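Local coordinates for sister chromatid cohesion protein (Chaetomium thermophilum, PDB 5T8V) that probably acts as the cohesin loader Scc2, placing cohesin on chromatin, and is represented here by its C-terminal fragment built largely of helices, at residues His18-Tyr23 and Gln63-Lys68; Ile1066-Val1071 and Ile1129-Thr1134. All blocks are in the same frame, centred on the assembly; numbering follows the deposited sequence.

How the contacts relate
Both contacts join two helices of the same elongated, largely helical chain, but they share no element: contact 1 pairs helix 9-36 with helix 56-71, contact 2 pairs helix 1065-1086 with helix 1115-1133. Their centres lie about 124 Å apart, on opposite sides of the chain's centre, so neither can touch the other. Contact 1 is partly buried, with two leucines inside and a long ion pair at the exposed edge. Contact 2 is smaller and buried, burying 101 Å² against 201 Å²; there a single carboxylate meets both an isoleucine and an arginine, so polar and apolar contacts converge on one group instead of separating by depth.

Contact 1: His18-Tyr23 and Gln63-Lys68; sequences HELKAY and QSALKK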
ATOM      1  N   HIS A  18      26.426  72.326  10.689  1.00 53.67           N
ATOM      2  CA  HIS A  18      27.666  73.059  10.444  1.00 55.49           C
ATOM      3  C   HIS A  18      28.680  72.203   9.695  1.00 53.96           C
ATOM      4  O   HIS A  18      29.434  72.717   8.859  1.00 53.77           O
ATOM      5  CB  HIS A  18      28.248  73.558  11.766  1.00 58.48           C
ATOM      6  CG  HIS A  18      27.553  74.767  12.311  1.00 62.37           C
ATOM      7  ND1 HIS A  18      26.639  75.492  11.577  1.00 63.31           N
ATOM      8  CD2 HIS A  18      27.639  75.379  13.516  1.00 66.14           C
ATOM      9  CE1 HIS A  18      26.192  76.500  12.306  1.00 66.41           C
ATOM     10  NE2 HIS A  18      26.782  76.454  13.486  1.00 68.34           N
ATOM     11  N   GLU A  19      28.715  70.900   9.975  1.00 57.90           N
ATOM     12  CA  GLU A  19      29.621  70.014   9.251  1.00 56.85           C
ATOM     13  C   GLU A  19      29.251  69.950   7.775  1.00 54.86           C
ATOM     14  O   GLU A  19      30.115  70.084   6.898  1.00 54.22           O
ATOM     15  CB  GLU A  19      29.602  68.618   9.876  1.00 56.19           C
ATOM     16  CG  GLU A  19      30.306  68.532  11.223  1.00 59.25           C
ATOM     17  CD  GLU A  19      30.236  67.145  11.836  1.00 58.87           C
ATOM     18  OE1 GLU A  19      29.492  66.294  11.304  1.00 56.70           O
ATOM     19  OE2 GLU A  19      30.926  66.906  12.849  1.00 60.88           O
ATOM     20  N   LEU A  20      27.963  69.758   7.478  1.00 54.91           N
ATOM     21  CA  LEU A  20      27.538  69.715   6.083  1.00 52.93           C
ATOM     22  C   LEU A  20      27.782  71.049   5.392  1.00 54.49           C
ATOM     23  O   LEU A  20      28.146  71.084   4.213  1.00 53.00           O
ATOM     24  CB  LEU A  20      26.065  69.329   5.980  1.00 51.98           C
ATOM     25  CG  LEU A  20      25.569  69.286   4.530  1.00 51.52           C
ATOM     26  CD1 LEU A  20      24.760  68.036   4.265  1.00 50.13           C
ATOM     27  CD2 LEU A  20      24.753  70.528   4.195  1.00 52.51           C
ATOM     28  N   LYS A  21      27.572  72.160   6.098  1.00 58.11           N
ATOM     29  CA  LYS A  21      27.851  73.465   5.507  1.00 60.67           C
ATOM     30  C   LYS A  21      29.329  73.596   5.164  1.00 61.05           C
ATOM     31  O   LYS A  21      29.689  73.996   4.049  1.00 61.41           O
ATOM     32  CB  LYS A  21      27.417  74.584   6.456  1.00 63.49           C
ATOM     33  CG  LYS A  21      25.913  74.813   6.507  1.00 63.79           C
ATOM     34  CD  LYS A  21      25.579  76.194   7.061  1.00 68.02           C
ATOM     35  CE  LYS A  21      24.077  76.412   7.138  1.00 69.19           C
ATOM     36  NZ  LYS A  21      23.713  77.854   7.258  1.00 72.79           N
ATOM     37  N   ALA A  22      30.203  73.251   6.111  1.00 44.22           N
ATOM     38  CA  ALA A  22      31.640  73.348   5.877  1.00 43.95           C
ATOM     39  C   ALA A  22      32.055  72.493   4.686  1.00 41.66           C
ATOM     40  O   ALA A  22      32.655  72.989   3.724  1.00 42.56           O
ATOM     41  CB  ALA A  22      32.401  72.931   7.136  1.00 44.19           C
ATOM     42  N   TYR A  23      31.739  71.198   4.733  1.00 56.66           N
ATOM     43  CA  TYR A  23      32.108  70.315   3.631  1.00 53.84           C
ATOM     44  C   TYR A  23      31.538  70.817   2.311  1.00 52.46           C
ATOM     45  O   TYR A  23      32.202  70.747   1.270  1.00 50.37           O
ATOM     46  CB  TYR A  23      31.625  68.893   3.911  1.00 53.99           C
ATOM     47  CG  TYR A  23      32.344  67.863   3.079  1.00 54.51           C
ATOM     48  CD1 TYR A  23      32.133  67.780   1.709  1.00 54.18           C
ATOM     49  CD2 TYR A  23      33.245  66.983   3.659  1.00 55.62           C
ATOM     50  CE1 TYR A  23      32.794  66.850   0.944  1.00 53.72           C
ATOM     51  CE2 TYR A  23      33.911  66.046   2.901  1.00 55.38           C
ATOM     52  CZ  TYR A  23      33.680  65.984   1.545  1.00 54.27           C
ATOM     53  OH  TYR A  23      34.342  65.054   0.782  1.00 53.42           O
ATOM     54  N   GLN A  63      26.835  62.769   0.798  1.00 35.46           N
ATOM     55  CA  GLN A  63      25.660  61.947   1.064  1.00 34.29           C
ATOM     56  C   GLN A  63      25.548  61.623   2.546  1.00 35.35           C
ATOM     57  O   GLN A  63      24.463  61.726   3.132  1.00 36.66           O
ATOM     58  CB  GLN A  63      25.719  60.669   0.229  1.00 32.05           C
ATOM     59  CG  GLN A  63      25.543  60.911  -1.260  1.00 30.73           C
ATOM     60  CD  GLN A  63      26.062  59.767  -2.108  1.00 29.07           C
ATOM     61  OE1 GLN A  63      26.369  58.686  -1.602  1.00 28.22           O
ATOM     62  NE2 GLN A  63      26.167  60.002  -3.411  1.00 28.54           N
ATOM     63  N   SER A  64      26.660  61.237   3.175  1.00 33.05           N
ATOM     64  CA  SER A  64      26.633  60.941   4.604  1.00 34.00           C
ATOM     65  C   SER A  64      26.140  62.145   5.404  1.00 34.90           C
ATOM     66  O   SER A  64      25.222  62.031   6.227  1.00 35.80           O
ATOM     67  CB  SER A  64      28.025  60.513   5.072  1.00 35.33           C
ATOM     68  OG  SER A  64      28.012  60.152   6.442  1.00 37.31           O
ATOM     69  N   ALA A  65      26.738  63.315   5.165  1.00 27.17           N
ATOM     70  CA  ALA A  65      26.329  64.513   5.892  1.00 29.23           C
ATOM     71  C   ALA A  65      24.853  64.822   5.666  1.00 29.88           C
ATOM     72  O   ALA A  65      24.128  65.172   6.609  1.00 31.17           O
ATOM     73  CB  ALA A  65      27.200  65.694   5.467  1.00 29.92           C
ATOM     74  N   LEU A  66      24.387  64.694   4.422  1.00 32.93           N
ATOM     75  CA  LEU A  66      22.978  64.927   4.121  1.00 32.57           C
ATOM     76  C   LEU A  66      22.085  63.992   4.927  1.00 32.08           C
ATOM     77  O   LEU A  66      21.072  64.417   5.496  1.00 32.42           O
ATOM     78  CB  LEU A  66      22.731  64.750   2.622  1.00 31.29           C
ATOM     79  CG  LEU A  66      23.298  65.838   1.709  1.00 31.26           C
ATOM     80  CD1 LEU A  66      23.329  65.354   0.270  1.00 30.32           C
ATOM     81  CD2 LEU A  66      22.478  67.110   1.818  1.00 32.47           C
ATOM     82  N   LYS A  67      22.441  62.706   4.982  1.00 32.26           N
ATOM     83  CA  LYS A  67      21.666  61.764   5.784  1.00 33.60           C
ATOM     84  C   LYS A  67      21.640  62.184   7.247  1.00 35.69           C
ATOM     85  O   LYS A  67      20.601  62.084   7.911  1.00 36.37           O
ATOM     86  CB  LYS A  67      22.236  60.353   5.634  1.00 33.17           C
ATOM     87  CG  LYS A  67      21.705  59.352   6.649  1.00 34.84           C
ATOM     88  CD  LYS A  67      21.920  57.921   6.175  1.00 35.34           C
ATOM     89  CE  LYS A  67      21.988  56.940   7.331  1.00 37.89           C
ATOM     90  NZ  LYS A  67      23.317  56.967   8.014  1.00 40.14           N
ATOM     91  N   LYS A  68      22.772  62.665   7.767  1.00 43.03           N
ATOM     92  CA  LYS A  68      22.786  63.181   9.134  1.00 45.45           C
ATOM     93  C   LYS A  68      21.772  64.309   9.303  1.00 45.06           C
ATOM     94  O   LYS A  68      20.985  64.312  10.258  1.00 45.75           O
ATOM     95  CB  LYS A  68      24.187  63.663   9.508  1.00 47.96           C
ATOM     96  CG  LYS A  68      25.075  62.593  10.120  1.00 49.33           C
ATOM     97  CD  LYS A  68      26.393  63.187  10.598  1.00 52.71           C
ATOM     98  CE  LYS A  68      27.322  62.126  11.164  1.00 53.80           C
ATOM     99  NZ  LYS A  68      28.609  62.708  11.636  1.00 55.77           N
TER
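E19 OE1 and K68 NZ form a salt bridge 3.7 Å long, a stretched pairing that amounts to electrostatic attraction and not a tight bond. The two side chains reach for each other at a slant over the exposed rim. Both chains run out extended beyond CG; E19 starts with CG anti to its carbonyl carbon (chi1 -73°).

Away from this exposed pair, the contact is apolar and rests on L20, which is buried. CG stands opposite the backbone N (chi1 179°), and this points the isobutyl end toward helix 56-71, where CD1 does most of the touching. CD1 lies 3.6 Å from A65 CB and 3.5 Å from L66 CD2, and it also rests against the backbone, 3.4 Å from L66 N. Further back along the same side chain, L20 CB is 3.8 Å from A65 CB. The small A65 thus lets L20 come close, and the CA atoms of L20 and A65 are only 5.3 Å apart. L66 meets L20 obliquely with its tip, while the same side chain also touches T132 and R135 of helix 120-136, so it is held between two neighbours.

The axes of the two short segments approach to 9.3 Å, and their directions differ by 151°. This is antiparallel helix-helix packing, helix 9-36 against helix 56-71, in a fragment that contains HEAT repeats.

Contact 2: Ile1066-Val1071 and Ile1129-Thr1134; sequences ILETMV and ITRIAT
E1068 reaches across to I1132 and R1131 from a CB that faces helix 1115-1133. CG takes the crowded position between the backbone N and the carbonyl carbon (chi1 74°), from which the chain runs out extended. CG itself comes 4.2 Å from I1132 CD1, a loose contact. One bond further, CD lies 3.6 Å from I1132 CD1. The isoleucine side chain approaches from the opposite direction, and its CD1 methyl lies over the flat face of the carboxylate, at similar distances from CD and both oxygens.

OE2 is 3.9 Å from I1132 CD1 and OE1 is nearer, 3.6 Å from the same methyl. OE1 alone of the two also meets R1131, in a long salt bridge to NH2 at 3.9 Å. OE1 sits in the guanidinium plane at its edge, although the carboxylate and guanidinium planes are turned 33° from each other. R1131 brings NH2 there by a bend at chi3 (57°), its side chain crossing that of E1068 at about a right angle.

With the CA atoms of E1068 and I1132 9.4 Å apart, side chains alone bridge the two helices. This is side-chain packing between helices of an all-helical, HEAT-repeat fold, and segment 1129-1134 belongs to the sister chromatid cohesion C-terminal family region. Replacing E1068 by an alanine would probably leave R1131 NH2 without this acidic mate and open a gap beside I1132 CD1.

Burial beside I1132 might favour the protonated carboxylate, a tendency that R1131 would counter. H1140 and V1059 also touch E1068, while I1132 packs on A1144 of helix 1139-1154.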
ATOM      1  N   ILE A1066     -24.136 -47.942   4.789  1.00 40.39           N
ATOM      2  CA  ILE A1066     -22.960 -48.312   5.579  1.00 39.98           C
ATOM      3  C   ILE A1066     -22.241 -49.504   4.953  1.00 39.51           C
ATOM      4  O   ILE A1066     -21.018 -49.482   4.751  1.00 39.05           O
ATOM      5  CB  ILE A1066     -23.355 -48.583   7.046  1.00 41.64           C
ATOM      6  CG1 ILE A1066     -22.127 -48.947   7.887  1.00 41.56           C
ATOM      7  CG2 ILE A1066     -24.410 -49.684   7.158  1.00 43.32           C
ATOM      8  CD1 ILE A1066     -21.117 -47.827   8.021  1.00 41.88           C
ATOM      9  N   LEU A1067     -22.977 -50.561   4.633  1.00 68.33           N
ATOM     10  CA  LEU A1067     -22.330 -51.763   4.128  1.00 70.10           C
ATOM     11  C   LEU A1067     -22.028 -51.691   2.637  1.00 69.02           C
ATOM     12  O   LEU A1067     -21.400 -52.614   2.107  1.00 70.33           O
ATOM     13  CB  LEU A1067     -23.172 -53.001   4.454  1.00 71.95           C
ATOM     14  CG  LEU A1067     -24.684 -52.995   4.213  1.00 75.10           C
ATOM     15  CD1 LEU A1067     -24.990 -53.281   2.768  1.00 77.31           C
ATOM     16  CD2 LEU A1067     -25.351 -54.014   5.116  1.00 76.55           C
ATOM     17  N   GLU A1068     -22.441 -50.625   1.949  1.00 53.94           N
ATOM     18  CA  GLU A1068     -21.876 -50.321   0.641  1.00 51.74           C
ATOM     19  C   GLU A1068     -20.674 -49.395   0.747  1.00 47.70           C
ATOM     20  O   GLU A1068     -19.841 -49.369  -0.168  1.00 46.15           O
ATOM     21  CB  GLU A1068     -22.939 -49.716  -0.287  1.00 53.45           C
ATOM     22  CG  GLU A1068     -23.336 -48.281  -0.001  1.00 53.76           C
ATOM     23  CD  GLU A1068     -24.513 -47.828  -0.854  1.00 54.80           C
ATOM     24  OE1 GLU A1068     -25.016 -48.643  -1.656  1.00 55.55           O
ATOM     25  OE2 GLU A1068     -24.936 -46.660  -0.724  1.00 54.69           O
ATOM     26  N   THR A1069     -20.558 -48.644   1.847  1.00 52.72           N
ATOM     27  CA  THR A1069     -19.277 -48.041   2.197  1.00 50.13           C
ATOM     28  C   THR A1069     -18.233 -49.119   2.446  1.00 49.34           C
ATOM     29  O   THR A1069     -17.073 -48.980   2.036  1.00 49.19           O
ATOM     30  CB  THR A1069     -19.424 -47.150   3.433  1.00 48.90           C
ATOM     31  OG1 THR A1069     -20.378 -46.113   3.174  1.00 49.16           O
ATOM     32  CG2 THR A1069     -18.088 -46.522   3.821  1.00 47.78           C
ATOM     33  N   MET A1070     -18.629 -50.209   3.111  1.00 44.18           N
ATOM     34  CA  MET A1070     -17.704 -51.321   3.324  1.00 43.15           C
ATOM     35  C   MET A1070     -17.137 -51.847   2.009  1.00 41.85           C
ATOM     36  O   MET A1070     -15.986 -52.296   1.967  1.00 40.80           O
ATOM     37  CB  MET A1070     -18.406 -52.446   4.084  1.00 44.64           C
ATOM     38  CG  MET A1070     -18.863 -52.069   5.493  1.00 44.65           C
ATOM     39  SD  MET A1070     -17.503 -51.703   6.620  1.00 43.07           S
ATOM     40  CE  MET A1070     -17.350 -49.925   6.446  1.00 42.08           C
ATOM     41  N   VAL A1071     -17.920 -51.804   0.931  1.00 39.04           N
ATOM     42  CA  VAL A1071     -17.439 -52.262  -0.370  1.00 38.25           C
ATOM     43  C   VAL A1071     -16.619 -51.174  -1.055  1.00 37.49           C
ATOM     44  O   VAL A1071     -15.540 -51.435  -1.606  1.00 37.17           O
ATOM     45  CB  VAL A1071     -18.629 -52.704  -1.244  1.00 39.27           C
ATOM     46  CG1 VAL A1071     -18.149 -53.214  -2.600  1.00 40.04           C
ATOM     47  CG2 VAL A1071     -19.455 -53.770  -0.531  1.00 39.72           C
ATOM     48  N   ILE A1129     -21.495 -47.762  -8.757  1.00 49.75           N
ATOM     49  CA  ILE A1129     -20.635 -46.736  -8.175  1.00 48.30           C
ATOM     50  C   ILE A1129     -20.994 -45.372  -8.744  1.00 48.36           C
ATOM     51  O   ILE A1129     -21.015 -44.365  -8.023  1.00 48.24           O
ATOM     52  CB  ILE A1129     -19.148 -47.067  -8.400  1.00 48.01           C
ATOM     53  CG1 ILE A1129     -18.827 -48.514  -8.008  1.00 47.86           C
ATOM     54  CG2 ILE A1129     -18.291 -46.148  -7.545  1.00 47.44           C
ATOM     55  CD1 ILE A1129     -17.475 -48.989  -8.496  1.00 47.54           C
ATOM     56  N   THR A1130     -21.295 -45.317 -10.043  1.00 40.74           N
ATOM     57  CA  THR A1130     -21.774 -44.077 -10.647  1.00 41.05           C
ATOM     58  C   THR A1130     -23.039 -43.591  -9.950  1.00 41.52           C
ATOM     59  O   THR A1130     -23.139 -42.421  -9.566  1.00 41.02           O
ATOM     60  CB  THR A1130     -22.030 -44.285 -12.143  1.00 42.53           C
ATOM     61  OG1 THR A1130     -20.807 -44.644 -12.799  1.00 42.34           O
ATOM     62  CG2 THR A1130     -22.591 -43.015 -12.786  1.00 42.56           C
ATOM     63  N   ARG A1131     -24.019 -44.482  -9.778  1.00 47.97           N
ATOM     64  CA  ARG A1131     -25.252 -44.109  -9.092  1.00 49.38           C
ATOM     65  C   ARG A1131     -24.956 -43.476  -7.740  1.00 48.88           C
ATOM     66  O   ARG A1131     -25.473 -42.400  -7.418  1.00 49.40           O
ATOM     67  CB  ARG A1131     -26.152 -45.333  -8.922  1.00 51.26           C
ATOM     68  CG  ARG A1131     -27.459 -45.045  -8.185  1.00 52.99           C
ATOM     69  CD  ARG A1131     -28.233 -46.315  -7.887  1.00 55.28           C
ATOM     70  NE  ARG A1131     -27.439 -47.273  -7.120  1.00 55.63           N
ATOM     71  CZ  ARG A1131     -27.165 -47.156  -5.823  1.00 55.44           C
ATOM     72  NH1 ARG A1131     -27.613 -46.113  -5.132  1.00 55.38           N
ATOM     73  NH2 ARG A1131     -26.435 -48.082  -5.215  1.00 54.39           N
ATOM     74  N   ILE A1132     -24.124 -44.133  -6.929  1.00 43.29           N
ATOM     75  CA  ILE A1132     -23.802 -43.588  -5.612  1.00 42.93           C
ATOM     76  C   ILE A1132     -23.132 -42.227  -5.749  1.00 42.67           C
ATOM     77  O   ILE A1132     -23.360 -41.321  -4.936  1.00 42.22           O
ATOM     78  CB  ILE A1132     -22.921 -44.578  -4.824  1.00 41.66           C
ATOM     79  CG1 ILE A1132     -23.702 -45.863  -4.536  1.00 43.43           C
ATOM     80  CG2 ILE A1132     -22.442 -43.950  -3.514  1.00 39.64           C
ATOM     81  CD1 ILE A1132     -22.861 -46.983  -3.954  1.00 43.20           C
ATOM     82  N   ALA A1133     -22.302 -42.056  -6.781  1.00 59.26           N
ATOM     83  CA  ALA A1133     -21.547 -40.815  -6.921  1.00 57.57           C
ATOM     84  C   ALA A1133     -22.434 -39.646  -7.335  1.00 59.77           C
ATOM     85  O   ALA A1133     -22.148 -38.499  -6.972  1.00 58.42           O
ATOM     86  CB  ALA A1133     -20.419 -41.003  -7.934  1.00 56.49           C
ATOM     87  N   THR A1134     -23.508 -39.907  -8.080  1.00 47.40           N
ATOM     88  CA  THR A1134     -24.322 -38.850  -8.668  1.00 49.28           C
ATOM     89  C   THR A1134     -25.715 -38.763  -8.051  1.00 52.02           C
ATOM     90  O   THR A1134     -26.606 -38.136  -8.633  1.00 54.07           O
ATOM     91  CB  THR A1134     -24.435 -39.053 -10.180  1.00 50.32           C
ATOM     92  OG1 THR A1134     -25.111 -40.288 -10.452  1.00 51.19           O
ATOM     93  CG2 THR A1134     -23.053 -39.082 -10.822  1.00 49.52           C
TER